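Local coordinates for protein cycloalternan-forming enzyme (Listeria monocytogenes serovar 1/2a, PDB 5F7U) that is a multidomain protein of glycosyl hydrolase family 31, with a TIM-barrel domain and a family 6 carbohydrate-binding module, that binds glycans and magnesium ions at several sites, at residues 638-642 with 643-647; 680-684 with 685-689; 700-703 with 704-707; 946-950 with 951-955. The protein carries 1 engineered substitution. One frame throughout, in Å; residues are numbered along the deposited sequence.

Contact 1 (638-642 with 643-647); sequences DYPTA and ELYKR
Thr641 meets Leu644 one turn on, where the loop leaving strand 628-631 winds into helix 642-653. Followed outward, the threonine begins at CB, which passes 4.0 Å from Glu643 N. Its tip, OG1, does the work: it accepts from Leu644 N at 3.1 Å in a nearly straight bond (168° at the hydrogen). A chi1 of 60° tucks this oxygen between the threonine's own backbone N and carbonyl carbon, facing the start of the helix. OG1 also lies against the beginning of the leucine side chain, 3.5 Å from Leu644 CB, and the two side chains cross at about a right angle. A water 2.7 Å from Thr641 OG1 also donates to Glu643 OE2 at 2.8 Å, tying the hydroxyl to an extended glutamate whose OE1 is bound to Gly755 N. The threonine backbone grips as well, Thr641 O receiving Tyr645 N at 2.9 Å. Beside these polar links Pro640 supplies apolar contacts. Its CB rests on Leu644 CD2 at 3.9 Å, while its CG sits near the plane of the Tyr645 ring, at the edge, 4.2 Å from CD1. That ring runs on to bond Arg673 O through its hydroxyl, and Leu644 packs on Phe607 and Phe610 of helix 607-622. Thr641 is thus a classical N-cap, with a hydrophobic-staple-like contact of Pro640 with Tyr645, at the head of the helix joining strands 628-631 and 657-660 of the TIM barrel.

Contact 2 (680-684 with 685-689); sequences ARTGD and ETILP
Asp684 OD1 takes two bonds from a single residue, Thr686. The hydroxyl comes in short, Thr686 OG1 to Asp684 OD1 2.5 Å, on the syn side of the carboxylate; the amide, Thr686 N to Asp684 OD1 3.0 Å, arrives on the anti side and is bent, 138° at the hydrogen. Both donors approach from the same face, about 30° out of the carboxylate plane. With CG turned opposite the aspartate's own N (chi1 -172°), the carboxylate swings forward over the turn. Below it, Ile687 N closes a type I beta turn onto Asp684 O at 3.2 Å. The isoleucine also reaches back, its CD1 tip to tip with Thr682 OG1 at 3.3 Å. The next shell fixes the aspartate. Asp684 N donates to Thr682 OG1 at 3.1 Å, an ST turn, and the same hydroxyl bonds Ala678 O inside helix 675-682. Gly683, the first residue beyond that helix, takes a positive phi and turns the chain toward the aspartate. Further out, Lys646 NZ of helix 642-653 bonds Thr686 OG1, and its charge would tend to polarise that hydroxyl toward Asp684. Ile687 is buried against Ala642 and Tyr645. Together these form a tight connection between two successive helices on the barrel's exterior, with an Asx turn at Asp684, whose OD1 caps the type I turn leading into helix 687-700.

Contact 3 (700-703 with 704-707); sequences NLLP and YIYT
Thr707 folds back on Pro703 with both of its donors. Thr707 OG1 reaches Pro703 O at 2.8 Å, tilted 20° from the carbonyl plane, and Thr707 N reaches Pro703 O at 3.1 Å from well above that plane, so one carbonyl is gripped twice. A chi1 of -61° makes this possible, placing OG1 beside the threonine's backbone N on the side where the preceding turn lies. The same hydroxyl receives Tyr841 N of strand 835-842. On another flank Ile705 leans back along the chain: its CG1 covers Leu701 O at 3.4 Å and its CD1 ends 4.2 Å from Leu701 CB. Ile705 N bonds that same oxygen at 2.8 Å, almost straight on; the CG1 contact probably shields this bond. Leu702 meets Ile705 from a direction roughly at right angles to Leu701, its CD1 4.4 Å from Ile705 CB. The two tyrosines turn outward and diverge, leaving little but CB against the previous turn: Tyr704 CB lies 3.3 Å from Leu701 O, and Tyr706 CB 3.3 Å from Leu702 O. Their hydroxyls find partners far off, Tyr704 OH with Phe742 O and Asp745 N, Tyr706 OH with Leu360 O. Pro703, in the first turn of helix 702-715, packs on Phe840 and Pro803. The chemistry is that of a buried helix start: aliphatic carbons lie against the carbonyl oxygens of Leu701 and Leu702, while each hydroxyl carried into the apolar interior is satisfied by a backbone group.

Contact 4 (946-950 with 951-955); sequences GHLTN and VTTAS. With GLC (alpha-D-glucopyranose), chain B.
Val951 opens the second segment by pressing CG1 onto Leu948 CB at 3.7 Å, the two side chains crossing at about a right angle. Its chi1 of 82° sets that methyl between the valine's own N and carbonyl carbon; Val966 lies against both residues. The bend just before it turns on Asn950, whose backbone is left-handed and whose ND2 bonds Lys973 O. Thr952 contributes its backbone, pairing with Ala967. Thr953 returns to the leucine: its CG2 touches Leu948 CD1 at 3.9 Å, again at roughly a right angle, while its side chain also contacts a further glucose. Ala954 continues the strand by pairing with Phe965. No hydrogen bond joins the two segments, consistent with strand 947-949 pairing with 975-981 and strand 953-954 with 965-968, in the two sheets of this carbohydrate-binding module. At the leucine's backbone alpha-D-glucopyranose is held: Leu948 N donates to GLC O4 at 2.7 Å and 164°, with a weak return bond from GLC O4 to Leu948 O at 3.5 Å. The chemistry is therefore divided, methyl packing setting the leucine and its main-chain N-H holding GLC O4, with only a weak bond back to its C=O.

Contacts 1 and 2 share one corner of the TIM-barrel domain, their centres 10 Å apart, and touch where helix 642-653 meets the head of helix 687-700 and where Tyr639 packs on Arg681. Both depend on capping side chains, but contact 1 is partly buried and contact 2 lies at the surface. Contact 3, wholly buried, opens helix 702-715, directly after the helix that contact 2 starts; the centres of contacts 2 and 3 are 28 Å apart. There aliphatic cover and a doubly gripped carbonyl take the place of the capping hydroxyl and carboxylate. Contact 4 stands apart, over 30 Å from the other centres, in the carbohydrate-binding module: a surface bend between beta-sheets, where the backbone of Leu948 binds a glucose.

Contact 1 (638-642 with 643-647)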
loop_
_atom_site.group_PDB
_atom_site.type_symbol
_atom_site.label_atom_id
_atom_site.label_comp_id
_atom_site.label_asym_id
_atom_site.label_seq_id
_atom_site.Cartn_x
_atom_site.Cartn_y
_atom_site.Cartn_z
ATOM N N ASP A 638 -3.278 -20.435 -15.115
ATOM C CA ASP A 638 -2.247 -21.433 -15.390
ATOM C C ASP A 638 -1.064 -21.187 -14.453
ATOM O O ASP A 638 -0.781 -20.031 -14.074
ATOM C CB ASP A 638 -1.815 -21.374 -16.855
ATOM C CG ASP A 638 -2.907 -21.874 -17.818
ATOM O OD1 ASP A 638 -3.777 -22.684 -17.419
ATOM O OD2 ASP A 638 -2.865 -21.464 -18.993
ATOM N N TYR A 639 -0.401 -22.272 -14.058
ATOM C CA TYR A 639 0.645 -22.193 -13.044
ATOM C C TYR A 639 1.729 -21.231 -13.529
ATOM O O TYR A 639 2.066 -21.235 -14.725
ATOM C CB TYR A 639 1.232 -23.589 -12.760
ATOM C CG TYR A 639 1.963 -23.585 -11.450
ATOM C CD1 TYR A 639 1.263 -23.757 -10.251
ATOM C CD2 TYR A 639 3.330 -23.325 -11.396
ATOM C CE1 TYR A 639 1.915 -23.691 -9.032
ATOM C CE2 TYR A 639 4.000 -23.264 -10.171
ATOM C CZ TYR A 639 3.284 -23.453 -9.000
ATOM O OH TYR A 639 3.934 -23.377 -7.787
ATOM N N PRO A 640 2.279 -20.383 -12.620
ATOM C CA PRO A 640 3.255 -19.394 -13.121
ATOM C C PRO A 640 4.450 -20.064 -13.768
ATOM O O PRO A 640 4.824 -21.185 -13.388
ATOM C CB PRO A 640 3.684 -18.636 -11.854
ATOM C CG PRO A 640 3.213 -19.482 -10.711
ATOM C CD PRO A 640 1.961 -20.157 -11.208
ATOM N N THR A 641 5.044 -19.393 -14.749
ATOM C CA THR A 641 6.303 -19.869 -15.294
ATOM C C THR A 641 7.376 -19.697 -14.216
ATOM O O THR A 641 7.194 -18.920 -13.268
ATOM C CB THR A 641 6.713 -19.041 -16.518
ATOM O OG1 THR A 641 6.848 -17.669 -16.124
ATOM C CG2 THR A 641 5.635 -19.120 -17.609
ATOM N N ALA A 642 8.505 -20.378 -14.394
ATOM C CA ALA A 642 9.625 -20.248 -13.461
ATOM C C ALA A 642 10.115 -18.810 -13.414
ATOM O O ALA A 642 10.450 -18.287 -12.332
ATOM C CB ALA A 642 10.752 -21.193 -13.848
ATOM N N GLU A 643 10.128 -18.169 -14.584
ATOM C CA GLU A 643 10.527 -16.761 -14.691
ATOM C C GLU A 643 9.619 -15.874 -13.844
ATOM O O GLU A 643 10.095 -15.089 -13.025
ATOM C CB GLU A 643 10.468 -16.308 -16.157
ATOM C CG GLU A 643 10.938 -14.864 -16.341
ATOM C CD GLU A 643 10.613 -14.297 -17.709
ATOM O OE1 GLU A 643 11.041 -13.158 -17.983
ATOM O OE2 GLU A 643 9.946 -14.988 -18.517
ATOM N N LEU A 644 8.304 -15.989 -14.035
ATOM C CA LEU A 644 7.380 -15.178 -13.224
ATOM C C LEU A 644 7.553 -15.488 -11.738
ATOM O O LEU A 644 7.575 -14.568 -10.912
ATOM C CB LEU A 644 5.911 -15.383 -13.634
ATOM C CG LEU A 644 4.874 -14.639 -12.763
ATOM C CD1 LEU A 644 5.055 -13.108 -12.745
ATOM C CD2 LEU A 644 3.471 -14.954 -13.235
ATOM N N TYR A 645 7.651 -16.775 -11.407
ATOM C CA TYR A 645 7.761 -17.163 -10.009
ATOM C C TYR A 645 8.998 -16.495 -9.372
ATOM O O TYR A 645 8.908 -15.965 -8.264
ATOM C CB TYR A 645 7.786 -18.682 -9.852
ATOM C CG TYR A 645 7.617 -19.095 -8.403
ATOM C CD1 TYR A 645 6.341 -19.219 -7.848
ATOM C CD2 TYR A 645 8.738 -19.324 -7.581
ATOM C CE1 TYR A 645 6.174 -19.577 -6.528
ATOM C CE2 TYR A 645 8.574 -19.675 -6.250
ATOM C CZ TYR A 645 7.290 -19.793 -5.733
ATOM O OH TYR A 645 7.106 -20.150 -4.417
ATOM N N LYS A 646 10.124 -16.513 -10.086
ATOM C CA LYS A 646 11.385 -15.950 -9.581
ATOM C C LYS A 646 11.317 -14.427 -9.453
ATOM O O LYS A 646 11.778 -13.852 -8.449
ATOM C CB LYS A 646 12.566 -16.366 -10.483
ATOM C CG LYS A 646 12.987 -17.811 -10.299
ATOM C CD LYS A 646 14.208 -18.081 -11.162
ATOM C CE LYS A 646 14.837 -19.442 -10.871
ATOM N NZ LYS A 646 16.061 -19.544 -11.726
ATOM N N ARG A 647 10.714 -13.771 -10.449
ATOM C CA ARG A 647 10.568 -12.304 -10.427
ATOM C C ARG A 647 9.665 -11.850 -9.297
ATOM O O ARG A 647 9.979 -10.875 -8.601
ATOM C CB ARG A 647 10.051 -11.772 -11.775
ATOM C CG ARG A 647 10.993 -11.976 -12.956
ATOM C CD ARG A 647 12.349 -11.313 -12.707
ATOM N NE ARG A 647 13.153 -11.147 -13.914
ATOM C CZ ARG A 647 14.430 -10.793 -13.909
ATOM N NH1 ARG A 647 15.041 -10.511 -12.753
ATOM N NH2 ARG A 647 15.075 -10.682 -15.057
HETATM O O HOH W 1 7.300 -15.984 -18.240
#

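Contact 2 (680-684 with 685-689)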
loop_
_atom_site.group_PDB
_atom_site.type_symbol
_atom_site.label_atom_id
_atom_site.label_comp_id
_atom_site.label_asym_id
_atom_site.label_seq_id
_atom_site.Cartn_x
_atom_site.Cartn_y
_atom_site.Cartn_z
ATOM N N ALA A 680 8.357 -28.565 -8.613
ATOM C CA ALA A 680 7.650 -29.747 -9.137
ATOM C C ALA A 680 6.878 -29.441 -10.434
ATOM O O ALA A 680 7.024 -30.175 -11.419
ATOM C CB ALA A 680 6.719 -30.328 -8.076
ATOM N N ARG A 681 6.125 -28.339 -10.444
ATOM C CA ARG A 681 5.266 -27.963 -11.572
ATOM C C ARG A 681 6.014 -27.488 -12.811
ATOM O O ARG A 681 5.622 -27.823 -13.930
ATOM C CB ARG A 681 4.240 -26.891 -11.152
ATOM C CG ARG A 681 3.163 -27.379 -10.186
ATOM C CD ARG A 681 2.231 -28.429 -10.808
ATOM N NE ARG A 681 1.581 -27.955 -12.046
ATOM C CZ ARG A 681 0.437 -27.280 -12.116
ATOM N NH1 ARG A 681 -0.249 -26.973 -11.028
ATOM N NH2 ARG A 681 -0.030 -26.893 -13.302
ATOM N N THR A 682 7.088 -26.726 -12.616
ATOM C CA THR A 682 7.844 -26.149 -13.745
ATOM C C THR A 682 9.011 -27.025 -14.184
ATOM O O THR A 682 9.515 -26.859 -15.291
ATOM C CB THR A 682 8.459 -24.767 -13.397
ATOM O OG1 THR A 682 9.412 -24.933 -12.348
ATOM C CG2 THR A 682 7.414 -23.758 -12.955
ATOM N N GLY A 683 9.478 -27.909 -13.304
ATOM C CA GLY A 683 10.670 -28.713 -13.567
ATOM C C GLY A 683 11.964 -27.944 -13.373
ATOM O O GLY A 683 13.036 -28.485 -13.621
ATOM N N ASP A 684 11.880 -26.685 -12.933
ATOM C CA ASP A 684 13.061 -25.849 -12.768
ATOM C C ASP A 684 13.559 -25.891 -11.330
ATOM O O ASP A 684 13.054 -25.155 -10.478
ATOM C CB ASP A 684 12.784 -24.393 -13.203
ATOM C CG ASP A 684 14.049 -23.536 -13.232
ATOM O OD1 ASP A 684 15.110 -23.950 -12.692
ATOM O OD2 ASP A 684 13.980 -22.441 -13.840
ATOM N N GLU A 685 14.574 -26.731 -11.083
ATOM C CA GLU A 685 15.122 -26.927 -9.739
ATOM C C GLU A 685 15.739 -25.654 -9.145
ATOM O O GLU A 685 15.782 -25.502 -7.925
ATOM C CB GLU A 685 16.132 -28.087 -9.716
ATOM C CG GLU A 685 15.468 -29.461 -9.864
ATOM C CD GLU A 685 16.411 -30.650 -9.662
ATOM O OE1 GLU A 685 17.495 -30.520 -9.029
ATOM O OE2 GLU A 685 16.054 -31.763 -10.120
ATOM N N THR A 686 16.198 -24.741 -10.013
ATOM C CA THR A 686 16.861 -23.509 -9.554
ATOM C C THR A 686 15.901 -22.524 -8.856
ATOM O O THR A 686 16.359 -21.566 -8.239
ATOM C CB THR A 686 17.585 -22.766 -10.690
ATOM O OG1 THR A 686 16.614 -22.242 -11.611
ATOM C CG2 THR A 686 18.562 -23.698 -11.422
ATOM N N ILE A 687 14.591 -22.778 -8.942
ATOM C CA ILE A 687 13.603 -21.980 -8.203
ATOM C C ILE A 687 13.879 -22.007 -6.699
ATOM O O ILE A 687 13.799 -20.972 -6.030
ATOM C CB ILE A 687 12.156 -22.441 -8.499
ATOM C CG1 ILE A 687 11.703 -21.925 -9.873
ATOM C CG2 ILE A 687 11.184 -21.950 -7.432
ATOM C CD1 ILE A 687 10.403 -22.539 -10.356
ATOM N N LEU A 688 14.208 -23.193 -6.181
ATOM C CA LEU A 688 14.441 -23.331 -4.746
ATOM C C LEU A 688 15.586 -22.450 -4.205
ATOM O O LEU A 688 15.339 -21.686 -3.255
ATOM C CB LEU A 688 14.530 -24.802 -4.284
ATOM C CG LEU A 688 14.738 -24.949 -2.766
ATOM C CD1 LEU A 688 13.514 -24.480 -1.968
ATOM C CD2 LEU A 688 15.095 -26.387 -2.435
ATOM N N PRO A 689 16.810 -22.534 -4.794
ATOM C CA PRO A 689 17.883 -21.656 -4.285
ATOM C C PRO A 689 17.612 -20.166 -4.484
ATOM O O PRO A 689 18.005 -19.364 -3.634
ATOM C CB PRO A 689 19.139 -22.103 -5.063
ATOM C CG PRO A 689 18.648 -22.987 -6.160
ATOM C CD PRO A 689 17.366 -23.595 -5.662
#

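Contact 3 (700-703 with 704-707)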
loop_
_atom_site.group_PDB
_atom_site.type_symbol
_atom_site.label_atom_id
_atom_site.label_comp_id
_atom_site.label_asym_id
_atom_site.label_seq_id
_atom_site.Cartn_x
_atom_site.Cartn_y
_atom_site.Cartn_z
ATOM N N ASN A 700 17.437 -11.613 6.882
ATOM C CA ASN A 700 18.634 -10.807 7.233
ATOM C C ASN A 700 18.249 -9.338 7.459
ATOM O O ASN A 700 18.807 -8.658 8.319
ATOM C CB ASN A 700 19.715 -10.843 6.137
ATOM C CG ASN A 700 20.297 -12.228 5.881
ATOM O OD1 ASN A 700 20.537 -12.577 4.720
ATOM N ND2 ASN A 700 20.552 -13.011 6.934
ATOM N N LEU A 701 17.305 -8.851 6.659
ATOM C CA LEU A 701 16.837 -7.463 6.759
ATOM C C LEU A 701 15.677 -7.253 7.719
ATOM O O LEU A 701 15.186 -6.125 7.886
ATOM C CB LEU A 701 16.500 -6.921 5.360
ATOM C CG LEU A 701 17.680 -6.764 4.382
ATOM C CD1 LEU A 701 17.144 -6.414 3.011
ATOM C CD2 LEU A 701 18.633 -5.658 4.832
ATOM N N LEU A 702 15.227 -8.321 8.367
ATOM C CA LEU A 702 14.070 -8.190 9.270
ATOM C C LEU A 702 14.211 -7.102 10.352
ATOM O O LEU A 702 13.214 -6.432 10.641
ATOM C CB LEU A 702 13.615 -9.550 9.841
ATOM C CG LEU A 702 12.272 -9.587 10.589
ATOM C CD1 LEU A 702 11.097 -9.115 9.733
ATOM C CD2 LEU A 702 12.019 -11.009 11.089
ATOM N N PRO A 703 15.430 -6.882 10.920
ATOM C CA PRO A 703 15.484 -5.773 11.903
ATOM C C PRO A 703 15.183 -4.391 11.286
ATOM O O PRO A 703 14.534 -3.561 11.935
ATOM C CB PRO A 703 16.921 -5.853 12.437
ATOM C CG PRO A 703 17.238 -7.314 12.329
ATOM C CD PRO A 703 16.668 -7.683 10.971
ATOM N N TYR A 704 15.624 -4.187 10.047
ATOM C CA TYR A 704 15.348 -2.977 9.268
ATOM C C TYR A 704 13.868 -2.907 8.889
ATOM O O TYR A 704 13.228 -1.859 9.053
ATOM C CB TYR A 704 16.230 -2.984 8.010
ATOM C CG TYR A 704 15.932 -1.928 6.963
ATOM C CD1 TYR A 704 16.496 -0.656 7.058
ATOM C CD2 TYR A 704 15.106 -2.215 5.856
ATOM C CE1 TYR A 704 16.254 0.315 6.091
ATOM C CE2 TYR A 704 14.816 -1.234 4.890
ATOM C CZ TYR A 704 15.413 0.016 5.011
ATOM O OH TYR A 704 15.174 1.004 4.073
ATOM N N ILE A 705 13.344 -4.019 8.366
ATOM C CA ILE A 705 11.930 -4.101 7.964
ATOM C C ILE A 705 11.000 -3.822 9.142
ATOM O O ILE A 705 10.037 -3.053 9.019
ATOM C CB ILE A 705 11.618 -5.473 7.317
ATOM C CG1 ILE A 705 12.387 -5.600 5.978
ATOM C CG2 ILE A 705 10.100 -5.694 7.149
ATOM C CD1 ILE A 705 12.328 -7.003 5.373
ATOM N N TYR A 706 11.311 -4.408 10.296
ATOM C CA TYR A 706 10.421 -4.242 11.435
ATOM C C TYR A 706 10.530 -2.848 12.034
ATOM O O TYR A 706 9.538 -2.297 12.515
ATOM C CB TYR A 706 10.645 -5.334 12.484
ATOM C CG TYR A 706 9.505 -5.453 13.472
ATOM C CD1 TYR A 706 8.163 -5.555 13.029
ATOM C CD2 TYR A 706 9.743 -5.441 14.846
ATOM C CE1 TYR A 706 7.116 -5.654 13.924
ATOM C CE2 TYR A 706 8.694 -5.560 15.759
ATOM C CZ TYR A 706 7.387 -5.656 15.298
ATOM O OH TYR A 706 6.360 -5.755 16.214
ATOM N N THR A 707 11.731 -2.257 11.989
ATOM C CA THR A 707 11.845 -0.852 12.393
ATOM C C THR A 707 10.997 0.021 11.468
ATOM O O THR A 707 10.346 0.966 11.932
ATOM C CB THR A 707 13.315 -0.380 12.422
ATOM O OG1 THR A 707 14.031 -1.176 13.365
ATOM C CG2 THR A 707 13.438 1.093 12.865
#

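Contact 4 (946-950 with 951-955)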
loop_
_atom_site.group_PDB
_atom_site.type_symbol
_atom_site.label_atom_id
_atom_site.label_comp_id
_atom_site.label_asym_id
_atom_site.label_seq_id
_atom_site.Cartn_x
_atom_site.Cartn_y
_atom_site.Cartn_z
ATOM N N GLY A 946 32.583 -0.671 -14.306
ATOM C CA GLY A 946 32.536 0.503 -15.187
ATOM C C GLY A 946 31.851 0.200 -16.511
ATOM O O GLY A 946 31.482 -0.955 -16.790
ATOM N N HIS A 947 31.649 1.243 -17.313
ATOM C CA HIS A 947 31.156 1.093 -18.688
ATOM C C HIS A 947 32.337 0.752 -19.575
ATOM O O HIS A 947 33.266 1.550 -19.717
ATOM C CB HIS A 947 30.469 2.374 -19.171
ATOM C CG HIS A 947 29.391 2.855 -18.248
ATOM N ND1 HIS A 947 28.111 2.348 -18.275
ATOM C CD2 HIS A 947 29.407 3.783 -17.260
ATOM C CE1 HIS A 947 27.378 2.947 -17.352
ATOM N NE2 HIS A 947 28.138 3.828 -16.727
ATOM N N LEU A 948 32.308 -0.440 -20.158
ATOM C CA LEU A 948 33.476 -0.958 -20.866
ATOM C C LEU A 948 33.296 -0.944 -22.373
ATOM O O LEU A 948 32.236 -1.322 -22.878
ATOM C CB LEU A 948 33.796 -2.383 -20.391
ATOM C CG LEU A 948 33.863 -2.668 -18.885
ATOM C CD1 LEU A 948 34.175 -4.140 -18.642
ATOM C CD2 LEU A 948 34.893 -1.787 -18.189
ATOM N N THR A 949 34.342 -0.540 -23.083
ATOM C CA THR A 949 34.352 -0.538 -24.548
ATOM C C THR A 949 35.539 -1.335 -25.056
ATOM O O THR A 949 36.695 -0.958 -24.801
ATOM C CB THR A 949 34.413 0.896 -25.090
ATOM O OG1 THR A 949 33.301 1.625 -24.570
ATOM C CG2 THR A 949 34.372 0.921 -26.631
ATOM N N ASN A 950 35.234 -2.429 -25.775
ATOM C CA ASN A 950 36.234 -3.337 -26.389
ATOM C C ASN A 950 37.252 -3.893 -25.395
ATOM O O ASN A 950 38.434 -4.087 -25.722
ATOM C CB ASN A 950 36.959 -2.666 -27.574
ATOM C CG ASN A 950 36.016 -2.194 -28.656
ATOM O OD1 ASN A 950 35.062 -2.885 -29.010
ATOM N ND2 ASN A 950 36.290 -1.013 -29.206
ATOM N N VAL A 951 36.787 -4.131 -24.175
ATOM C CA VAL A 951 37.655 -4.550 -23.088
ATOM C C VAL A 951 36.851 -5.446 -22.151
ATOM O O VAL A 951 35.652 -5.247 -21.993
ATOM C CB VAL A 951 38.319 -3.322 -22.382
ATOM C CG1 VAL A 951 37.405 -2.662 -21.359
ATOM C CG2 VAL A 951 39.624 -3.728 -21.740
ATOM N N THR A 952 37.506 -6.437 -21.554
ATOM C CA THR A 952 36.818 -7.428 -20.714
ATOM C C THR A 952 37.447 -7.494 -19.322
ATOM O O THR A 952 38.436 -6.797 -19.031
ATOM C CB THR A 952 36.795 -8.850 -21.350
ATOM O OG1 THR A 952 38.135 -9.331 -21.510
ATOM C CG2 THR A 952 36.073 -8.864 -22.699
ATOM N N THR A 953 36.864 -8.324 -18.464
ATOM C CA THR A 953 37.311 -8.436 -17.084
ATOM C C THR A 953 37.997 -9.773 -16.841
ATOM O O THR A 953 37.803 -10.724 -17.604
ATOM C CB THR A 953 36.153 -8.237 -16.080
ATOM O OG1 THR A 953 35.163 -9.253 -16.278
ATOM C CG2 THR A 953 35.505 -6.868 -16.257
ATOM N N ALA A 954 38.811 -9.825 -15.789
ATOM C CA ALA A 954 39.455 -11.063 -15.341
ATOM C C ALA A 954 39.672 -11.071 -13.822
ATOM O O ALA A 954 39.436 -10.070 -13.136
ATOM C CB ALA A 954 40.768 -11.291 -16.090
ATOM N N SER A 955 40.099 -12.220 -13.302
ATOM C CA SER A 955 40.350 -12.382 -11.873
ATOM C C SER A 955 41.486 -13.371 -11.619
ATOM O O SER A 955 41.547 -13.995 -10.553
ATOM C CB SER A 955 39.066 -12.809 -11.151
ATOM O OG SER A 955 38.537 -14.001 -11.714
HETATM C C1 GLC B . 26.960 -4.777 -19.714
HETATM C C2 GLC B . 28.127 -5.286 -20.591
HETATM C C3 GLC B . 29.415 -4.500 -20.347
HETATM C C4 GLC B . 29.189 -2.997 -20.534
HETATM C C5 GLC B . 27.954 -2.457 -19.790
HETATM C C6 GLC B . 27.059 -1.663 -20.749
HETATM O O2 GLC B . 28.373 -6.689 -20.420
HETATM O O3 GLC B . 30.437 -4.941 -21.251
HETATM O O4 GLC B . 30.352 -2.288 -20.105
HETATM O O5 GLC B . 27.224 -3.490 -19.076
HETATM O O6 GLC B . 26.085 -0.904 -20.023
#